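4-hydroxyphenylpyruvate dioxygenase (Pseudomonas putida, PDB 5HMQ) catalyses the metal-dependent dehydration of 3-dehydroshikimate to protocatechuate, a shared intermediate of quinate and shikimate breakdown. Local coordinates at residues R442-L455 and C492-N504. Numbering follows the deposited sequence.
Sequences RIDHMALALPAESL and CGTLRLPLNISEN. With MG (magnesium ion), chain L.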
ATOM      1  N   ARG C 442     -34.738   3.624   8.713  1.00 47.58           N
ATOM      2  CA  ARG C 442     -33.450   4.132   9.159  1.00 46.70           C
ATOM      3  C   ARG C 442     -32.323   3.411   8.438  1.00 48.61           C
ATOM      4  O   ARG C 442     -32.504   2.332   7.869  1.00 47.29           O
ATOM      5  CB  ARG C 442     -33.259   3.979  10.675  1.00 45.76           C
ATOM      6  CG  ARG C 442     -33.035   2.551  11.144  1.00 43.41           C
ATOM      7  CD  ARG C 442     -32.986   2.489  12.665  1.00 42.95           C
ATOM      8  NE  ARG C 442     -31.835   3.208  13.212  1.00 46.80           N
ATOM      9  CZ  ARG C 442     -30.621   2.689  13.361  1.00 48.22           C
ATOM     10  NH1 ARG C 442     -30.379   1.435  13.004  1.00 45.72           N
ATOM     11  NH2 ARG C 442     -29.643   3.428  13.867  1.00 47.25           N
ATOM     12  N   ILE C 443     -31.151   4.046   8.452  1.00 48.18           N
ATOM     13  CA  ILE C 443     -29.933   3.398   7.986  1.00 48.56           C
ATOM     14  C   ILE C 443     -29.514   2.364   9.021  1.00 48.80           C
ATOM     15  O   ILE C 443     -29.209   2.702  10.171  1.00 48.86           O
ATOM     16  CB  ILE C 443     -28.825   4.428   7.736  1.00 46.42           C
ATOM     17  CG1 ILE C 443     -29.228   5.361   6.590  1.00 46.60           C
ATOM     18  CG2 ILE C 443     -27.503   3.734   7.452  1.00 41.96           C
ATOM     19  CD1 ILE C 443     -28.360   6.593   6.468  1.00 47.45           C
ATOM     20  N   ASP C 444     -29.501   1.096   8.618  1.00 49.23           N
ATOM     21  CA  ASP C 444     -29.137   0.024   9.531  1.00 47.96           C
ATOM     22  C   ASP C 444     -27.629  -0.189   9.581  1.00 50.92           C
ATOM     23  O   ASP C 444     -27.057  -0.331  10.666  1.00 49.61           O
ATOM     24  CB  ASP C 444     -29.839  -1.273   9.130  1.00 47.92           C
ATOM     25  CG  ASP C 444     -29.410  -2.447   9.981  1.00 48.00           C
ATOM     26  OD1 ASP C 444     -30.002  -2.652  11.060  1.00 48.14           O
ATOM     27  OD2 ASP C 444     -28.474  -3.167   9.570  1.00 46.09           O
ATOM     28  N   HIS C 445     -26.977  -0.219   8.422  1.00 52.01           N
ATOM     29  CA  HIS C 445     -25.527  -0.330   8.385  1.00 50.32           C
ATOM     30  C   HIS C 445     -25.027   0.201   7.052  1.00 50.22           C
ATOM     31  O   HIS C 445     -25.783   0.324   6.083  1.00 49.00           O
ATOM     32  CB  HIS C 445     -25.052  -1.773   8.611  1.00 48.39           C
ATOM     33  CG  HIS C 445     -25.528  -2.746   7.577  1.00 46.25           C
ATOM     34  ND1 HIS C 445     -26.637  -3.542   7.759  1.00 46.39           N
ATOM     35  CD2 HIS C 445     -25.029  -3.068   6.359  1.00 48.30           C
ATOM     36  CE1 HIS C 445     -26.807  -4.308   6.696  1.00 47.59           C
ATOM     37  NE2 HIS C 445     -25.846  -4.038   5.831  1.00 47.82           N
HETATM   38  N   MSE C 446     -23.741   0.525   7.023  1.00 53.91           N
HETATM   39  CA  MSE C 446     -23.108   1.028   5.818  1.00 52.86           C
HETATM   40  C   MSE C 446     -21.703   0.455   5.698  1.00 54.95           C
HETATM   41  O   MSE C 446     -20.877   0.607   6.601  1.00 52.79           O
HETATM   42  CB  MSE C 446     -23.074   2.555   5.824  1.00 53.07           C
HETATM   43  CG  MSE C 446     -22.561   3.159   4.532  1.00 62.78           C
HETATM   44 SE   MSE C 446     -22.821   5.090   4.437  1.00 68.12          SE
HETATM   45  CE  MSE C 446     -21.745   5.618   5.983  1.00 64.80           C
ATOM     46  N   ALA C 447     -21.446  -0.218   4.582  1.00 47.10           N
ATOM     47  CA  ALA C 447     -20.187  -0.912   4.360  1.00 47.59           C
ATOM     48  C   ALA C 447     -19.223  -0.037   3.573  1.00 48.07           C
ATOM     49  O   ALA C 447     -19.630   0.696   2.666  1.00 48.76           O
ATOM     50  CB  ALA C 447     -20.410  -2.232   3.618  1.00 46.86           C
ATOM     51  N   LEU C 448     -17.943  -0.117   3.928  1.00 45.80           N
ATOM     52  CA  LEU C 448     -16.888   0.565   3.197  1.00 45.65           C
ATOM     53  C   LEU C 448     -15.998  -0.459   2.505  1.00 45.33           C
ATOM     54  O   LEU C 448     -15.717  -1.527   3.059  1.00 47.85           O
ATOM     55  CB  LEU C 448     -16.042   1.434   4.133  1.00 44.89           C
ATOM     56  CG  LEU C 448     -16.755   2.447   5.023  1.00 44.20           C
ATOM     57  CD1 LEU C 448     -15.726   3.262   5.817  1.00 46.96           C
ATOM     58  CD2 LEU C 448     -17.715   3.342   4.232  1.00 47.74           C
ATOM     59  N   ALA C 449     -15.562  -0.130   1.295  1.00 45.61           N
ATOM     60  CA  ALA C 449     -14.539  -0.893   0.594  1.00 45.78           C
ATOM     61  C   ALA C 449     -13.240  -0.109   0.684  1.00 46.68           C
ATOM     62  O   ALA C 449     -13.155   1.009   0.169  1.00 44.56           O
ATOM     63  CB  ALA C 449     -14.934  -1.149  -0.860  1.00 43.64           C
ATOM     64  N   LEU C 450     -12.241  -0.681   1.351  1.00 46.30           N
ATOM     65  CA  LEU C 450     -11.009   0.038   1.633  1.00 45.12           C
ATOM     66  C   LEU C 450      -9.802  -0.707   1.078  1.00 45.79           C
ATOM     67  O   LEU C 450      -9.837  -1.934   0.940  1.00 47.23           O
ATOM     68  CB  LEU C 450     -10.825   0.237   3.145  1.00 48.33           C
ATOM     69  CG  LEU C 450     -11.906   1.038   3.873  1.00 47.99           C
ATOM     70  CD1 LEU C 450     -11.699   0.978   5.380  1.00 46.06           C
ATOM     71  CD2 LEU C 450     -11.923   2.479   3.390  1.00 47.94           C
ATOM     72  N   PRO C 451      -8.723   0.004   0.743  1.00 51.98           N
ATOM     73  CA  PRO C 451      -7.492  -0.685   0.341  1.00 50.44           C
ATOM     74  C   PRO C 451      -6.963  -1.542   1.480  1.00 48.40           C
ATOM     75  O   PRO C 451      -7.058  -1.175   2.652  1.00 50.56           O
ATOM     76  CB  PRO C 451      -6.531   0.462   0.003  1.00 48.16           C
ATOM     77  CG  PRO C 451      -7.405   1.643  -0.241  1.00 49.28           C
ATOM     78  CD  PRO C 451      -8.586   1.468   0.666  1.00 49.97           C
ATOM     79  N   ALA C 452      -6.417  -2.704   1.119  1.00 48.80           N
ATOM     80  CA  ALA C 452      -5.935  -3.650   2.122  1.00 52.67           C
ATOM     81  C   ALA C 452      -4.898  -3.020   3.044  1.00 53.32           C
ATOM     82  O   ALA C 452      -4.861  -3.316   4.243  1.00 53.10           O
ATOM     83  CB  ALA C 452      -5.361  -4.890   1.436  1.00 52.74           C
ATOM     84  N   GLU C 453      -4.042  -2.152   2.506  1.00 50.23           N
ATOM     85  CA  GLU C 453      -2.949  -1.584   3.284  1.00 51.21           C
ATOM     86  C   GLU C 453      -3.393  -0.475   4.229  1.00 50.88           C
ATOM     87  O   GLU C 453      -2.612  -0.085   5.104  1.00 51.15           O
ATOM     88  CB  GLU C 453      -1.860  -1.024   2.360  1.00 51.25           C
ATOM     89  CG  GLU C 453      -1.634  -1.815   1.082  1.00 55.63           C
ATOM     90  CD  GLU C 453      -2.694  -1.516   0.031  1.00 61.60           C
ATOM     91  OE1 GLU C 453      -3.231  -0.388   0.040  1.00 64.30           O
ATOM     92  OE2 GLU C 453      -3.020  -2.411  -0.774  1.00 61.69           O
ATOM     93  N   SER C 454      -4.613   0.041   4.083  1.00 47.78           N
ATOM     94  CA  SER C 454      -5.084   1.145   4.916  1.00 46.62           C
ATOM     95  C   SER C 454      -6.179   0.733   5.891  1.00 47.94           C
ATOM     96  O   SER C 454      -6.622   1.565   6.686  1.00 47.42           O
ATOM     97  CB  SER C 454      -5.578   2.302   4.039  1.00 48.95           C
ATOM     98  OG  SER C 454      -6.612   1.885   3.169  1.00 57.33           O
ATOM     99  N   LEU C 455      -6.615  -0.534   5.858  1.00 44.86           N
ATOM    100  CA  LEU C 455      -7.777  -0.940   6.639  1.00 46.31           C
ATOM    101  C   LEU C 455      -7.494  -0.910   8.135  1.00 47.01           C
ATOM    102  O   LEU C 455      -8.326  -0.443   8.920  1.00 49.62           O
ATOM    103  CB  LEU C 455      -8.234  -2.346   6.232  1.00 47.53           C
ATOM    104  CG  LEU C 455      -9.294  -3.008   7.119  1.00 49.45           C
ATOM    105  CD1 LEU C 455     -10.683  -2.406   6.933  1.00 48.50           C
ATOM    106  CD2 LEU C 455      -9.305  -4.499   6.819  1.00 52.21           C
ATOM    107  N   CYS C 492     -23.662   1.066  21.384  1.00 56.63           N
ATOM    108  CA  CYS C 492     -25.077   0.733  21.480  1.00 54.29           C
ATOM    109  C   CYS C 492     -25.689   0.337  20.142  1.00 53.78           C
ATOM    110  O   CYS C 492     -26.915   0.227  20.041  1.00 55.33           O
ATOM    111  CB  CYS C 492     -25.851   1.896  22.101  1.00 57.01           C
ATOM    112  SG  CYS C 492     -25.690   1.973  23.905  1.00 60.99           S
ATOM    113  N   GLY C 493     -24.867   0.119  19.115  1.00 53.13           N
ATOM    114  CA  GLY C 493     -25.322  -0.501  17.888  1.00 48.13           C
ATOM    115  C   GLY C 493     -26.044   0.397  16.906  1.00 49.37           C
ATOM    116  O   GLY C 493     -26.455  -0.090  15.845  1.00 50.69           O
ATOM    117  N   THR C 494     -26.212   1.687  17.208  1.00 46.57           N
ATOM    118  CA  THR C 494     -26.923   2.562  16.281  1.00 46.84           C
ATOM    119  C   THR C 494     -26.090   2.881  15.046  1.00 48.83           C
ATOM    120  O   THR C 494     -26.643   3.350  14.045  1.00 50.52           O
ATOM    121  CB  THR C 494     -27.342   3.860  16.974  1.00 47.02           C
ATOM    122  OG1 THR C 494     -26.180   4.628  17.312  1.00 47.90           O
ATOM    123  CG2 THR C 494     -28.132   3.557  18.242  1.00 46.06           C
ATOM    124  N   LEU C 495     -24.783   2.637  15.096  1.00 46.63           N
ATOM    125  CA  LEU C 495     -23.896   2.805  13.954  1.00 45.99           C
ATOM    126  C   LEU C 495     -23.159   1.497  13.705  1.00 47.49           C
ATOM    127  O   LEU C 495     -22.531   0.952  14.618  1.00 48.59           O
ATOM    128  CB  LEU C 495     -22.886   3.930  14.197  1.00 45.78           C
ATOM    129  CG  LEU C 495     -23.408   5.345  14.448  1.00 46.38           C
ATOM    130  CD1 LEU C 495     -22.298   6.224  15.001  1.00 47.44           C
ATOM    131  CD2 LEU C 495     -23.985   5.947  13.177  1.00 45.09           C
ATOM    132  N   ARG C 496     -23.235   0.996  12.475  1.00 50.54           N
ATOM    133  CA  ARG C 496     -22.604  -0.266  12.100  1.00 47.30           C
ATOM    134  C   ARG C 496     -21.879  -0.057  10.783  1.00 48.10           C
ATOM    135  O   ARG C 496     -22.448   0.489   9.833  1.00 49.67           O
ATOM    136  CB  ARG C 496     -23.613  -1.416  11.980  1.00 45.74           C
ATOM    137  CG  ARG C 496     -24.460  -1.657  13.218  1.00 49.58           C
ATOM    138  CD  ARG C 496     -25.274  -2.939  13.080  1.00 51.21           C
ATOM    139  NE  ARG C 496     -24.458  -4.148  13.097  1.00 52.39           N
ATOM    140  CZ  ARG C 496     -24.945  -5.376  13.229  1.00 53.87           C
ATOM    141  NH1 ARG C 496     -26.247  -5.555  13.362  1.00 53.20           N
ATOM    142  NH2 ARG C 496     -24.131  -6.423  13.238  1.00 52.40           N
ATOM    143  N   LEU C 497     -20.632  -0.513  10.724  1.00 50.86           N
ATOM    144  CA  LEU C 497     -19.722  -0.175   9.632  1.00 49.55           C
ATOM    145  C   LEU C 497     -18.923  -1.407   9.239  1.00 48.38           C
ATOM    146  O   LEU C 497     -17.784  -1.598   9.683  1.00 47.06           O
ATOM    147  CB  LEU C 497     -18.802   0.977  10.041  1.00 47.83           C
ATOM    148  CG  LEU C 497     -18.091   1.783   8.958  1.00 54.30           C
ATOM    149  CD1 LEU C 497     -19.018   2.851   8.401  1.00 54.52           C
ATOM    150  CD2 LEU C 497     -16.836   2.409   9.539  1.00 54.51           C
ATOM    151  N   PRO C 498     -19.499  -2.282   8.416  1.00 49.18           N
ATOM    152  CA  PRO C 498     -18.705  -3.370   7.843  1.00 48.22           C
ATOM    153  C   PRO C 498     -17.666  -2.824   6.880  1.00 49.97           C
ATOM    154  O   PRO C 498     -17.836  -1.757   6.283  1.00 47.76           O
ATOM    155  CB  PRO C 498     -19.743  -4.244   7.128  1.00 48.90           C
ATOM    156  CG  PRO C 498     -20.931  -3.374   6.947  1.00 49.06           C
ATOM    157  CD  PRO C 498     -20.925  -2.386   8.068  1.00 49.93           C
ATOM    158  N   LEU C 499     -16.564  -3.558   6.752  1.00 49.63           N
ATOM    159  CA  LEU C 499     -15.399  -3.084   6.020  1.00 50.87           C
ATOM    160  C   LEU C 499     -14.908  -4.184   5.094  1.00 49.04           C
ATOM    161  O   LEU C 499     -14.544  -5.272   5.556  1.00 51.16           O
ATOM    162  CB  LEU C 499     -14.296  -2.640   6.986  1.00 51.51           C
ATOM    163  CG  LEU C 499     -14.720  -1.550   7.975  1.00 48.78           C
ATOM    164  CD1 LEU C 499     -13.783  -1.488   9.164  1.00 47.23           C
ATOM    165  CD2 LEU C 499     -14.807  -0.198   7.289  1.00 47.44           C
ATOM    166  N   ASN C 500     -14.889  -3.892   3.798  1.00 46.00           N
ATOM    167  CA  ASN C 500     -14.430  -4.811   2.770  1.00 47.09           C
ATOM    168  C   ASN C 500     -13.127  -4.304   2.166  1.00 48.86           C
ATOM    169  O   ASN C 500     -12.723  -3.154   2.359  1.00 46.01           O
ATOM    170  CB  ASN C 500     -15.492  -4.985   1.677  1.00 48.36           C
ATOM    171  CG  ASN C 500     -16.801  -5.536   2.209  1.00 50.97           C
ATOM    172  OD1 ASN C 500     -17.018  -6.750   2.221  1.00 56.07           O
ATOM    173  ND2 ASN C 500     -17.681  -4.649   2.652  1.00 49.72           N
ATOM    174  N   ILE C 501     -12.467  -5.190   1.430  1.00 50.89           N
ATOM    175  CA  ILE C 501     -11.184  -4.900   0.802  1.00 50.62           C
ATOM    176  C   ILE C 501     -11.429  -4.539  -0.657  1.00 50.64           C
ATOM    177  O   ILE C 501     -12.005  -5.329  -1.415  1.00 49.84           O
ATOM    178  CB  ILE C 501     -10.217  -6.087   0.927  1.00 49.47           C
ATOM    179  CG1 ILE C 501      -9.929  -6.372   2.402  1.00 47.91           C
ATOM    180  CG2 ILE C 501      -8.930  -5.805   0.167  1.00 49.94           C
ATOM    181  CD1 ILE C 501      -9.041  -7.574   2.634  1.00 48.65           C
ATOM    182  N   SER C 502     -11.010  -3.337  -1.043  1.00 51.69           N
ATOM    183  CA  SER C 502     -11.099  -2.916  -2.432  1.00 50.47           C
ATOM    184  C   SER C 502     -10.069  -3.640  -3.286  1.00 52.26           C
ATOM    185  O   SER C 502      -9.074  -4.181  -2.795  1.00 54.15           O
ATOM    186  CB  SER C 502     -10.870  -1.408  -2.560  1.00 49.58           C
ATOM    187  OG  SER C 502     -11.853  -0.672  -1.864  1.00 56.10           O
ATOM    188  N   GLU C 503     -10.330  -3.649  -4.589  1.00 57.20           N
ATOM    189  CA  GLU C 503      -9.409  -4.241  -5.544  1.00 59.37           C
ATOM    190  C   GLU C 503      -8.281  -3.253  -5.815  1.00 59.62           C
ATOM    191  O   GLU C 503      -8.506  -2.043  -5.877  1.00 60.95           O
ATOM    192  CB  GLU C 503     -10.143  -4.591  -6.839  1.00 61.19           C
ATOM    193  CG  GLU C 503      -9.384  -5.528  -7.757  1.00 65.32           C
ATOM    194  CD  GLU C 503      -9.097  -6.863  -7.103  1.00 69.63           C
ATOM    195  OE1 GLU C 503      -7.998  -7.020  -6.528  1.00 70.69           O
ATOM    196  OE2 GLU C 503      -9.976  -7.752  -7.150  1.00 71.32           O
ATOM    197  N   ASN C 504      -7.061  -3.765  -5.953  1.00 61.74           N
ATOM    198  CA  ASN C 504      -5.938  -2.893  -6.248  1.00 62.43           C
ATOM    199  C   ASN C 504      -6.065  -2.364  -7.671  1.00 59.34           C
ATOM    200  O   ASN C 504      -6.833  -2.880  -8.486  1.00 60.79           O
ATOM    201  CB  ASN C 504      -4.595  -3.613  -6.091  1.00 63.19           C
ATOM    202  CG  ASN C 504      -4.310  -4.624  -7.200  1.00 69.99           C
ATOM    203  OD1 ASN C 504      -4.534  -4.340  -8.363  1.00 73.99           O
ATOM    204  ND2 ASN C 504      -3.780  -5.787  -6.842  1.00 69.87           N
TER
HETATM  205 MG    MG L 702     -25.304  -5.423   4.227  1.00 45.35          MG
HETATM  206  O   HOH W   1     -27.633   0.479  13.333  1.00 49.04           O
HETATM  207  O   HOH W   2     -28.503  -3.105  13.701  1.00 49.67           O
HETATM  208  O   HOH W   3     -23.291  -6.013   5.335  1.00 46.31           O
HETATM  209  O   HOH W   4     -26.398  -6.903   5.176  1.00 46.99           O
HETATM  210  O   HOH W   5     -24.725  -6.879   2.874  1.00 50.99           O
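Leu448 and Leu499 lie side by side where strands 440-450 and 496-501 run parallel in the sheet of the second VOC (glyoxalase-fold) module. Packing is tight here. Leu499 CD2 sits 3.8 Å from Leu448 CB and equally near Leu450 CD1. Leu455 CD1, from the start of helix 455-465, reaches Leu499 CB on the same face, and Trp458 of that helix packs on Leu448 and Leu450. Five backbone hydrogen bonds run along the pair, from Met446 N–Arg496 O to Ser502 N–Leu450 O; the straightest is Asn500 N to Leu448 O (180°).

The Arg442 end is looser and wetter. Water 1 links Arg442 NH1, Asp444 O and Gly493 O. A bend at chi3 (-65°) turns the guanidinium so that NH2 meets a lone pair of Thr494 O edge-on at 3.0 Å. Arg496 forms a salt bridge with Asp471.

The face of Ala447 and Asn500 also carries His445, a magnesium ligand with His523 and Glu601. Pro498 CG packs there on Ala447 CB at 3.6 Å. Asp444 OD2 accepts His445 ND1 at 2.6 Å through its anti lone pair and also salt-bridges Arg605. The His445 ring is held at both nitrogens, since NE2 binds magnesium at 2.2 Å.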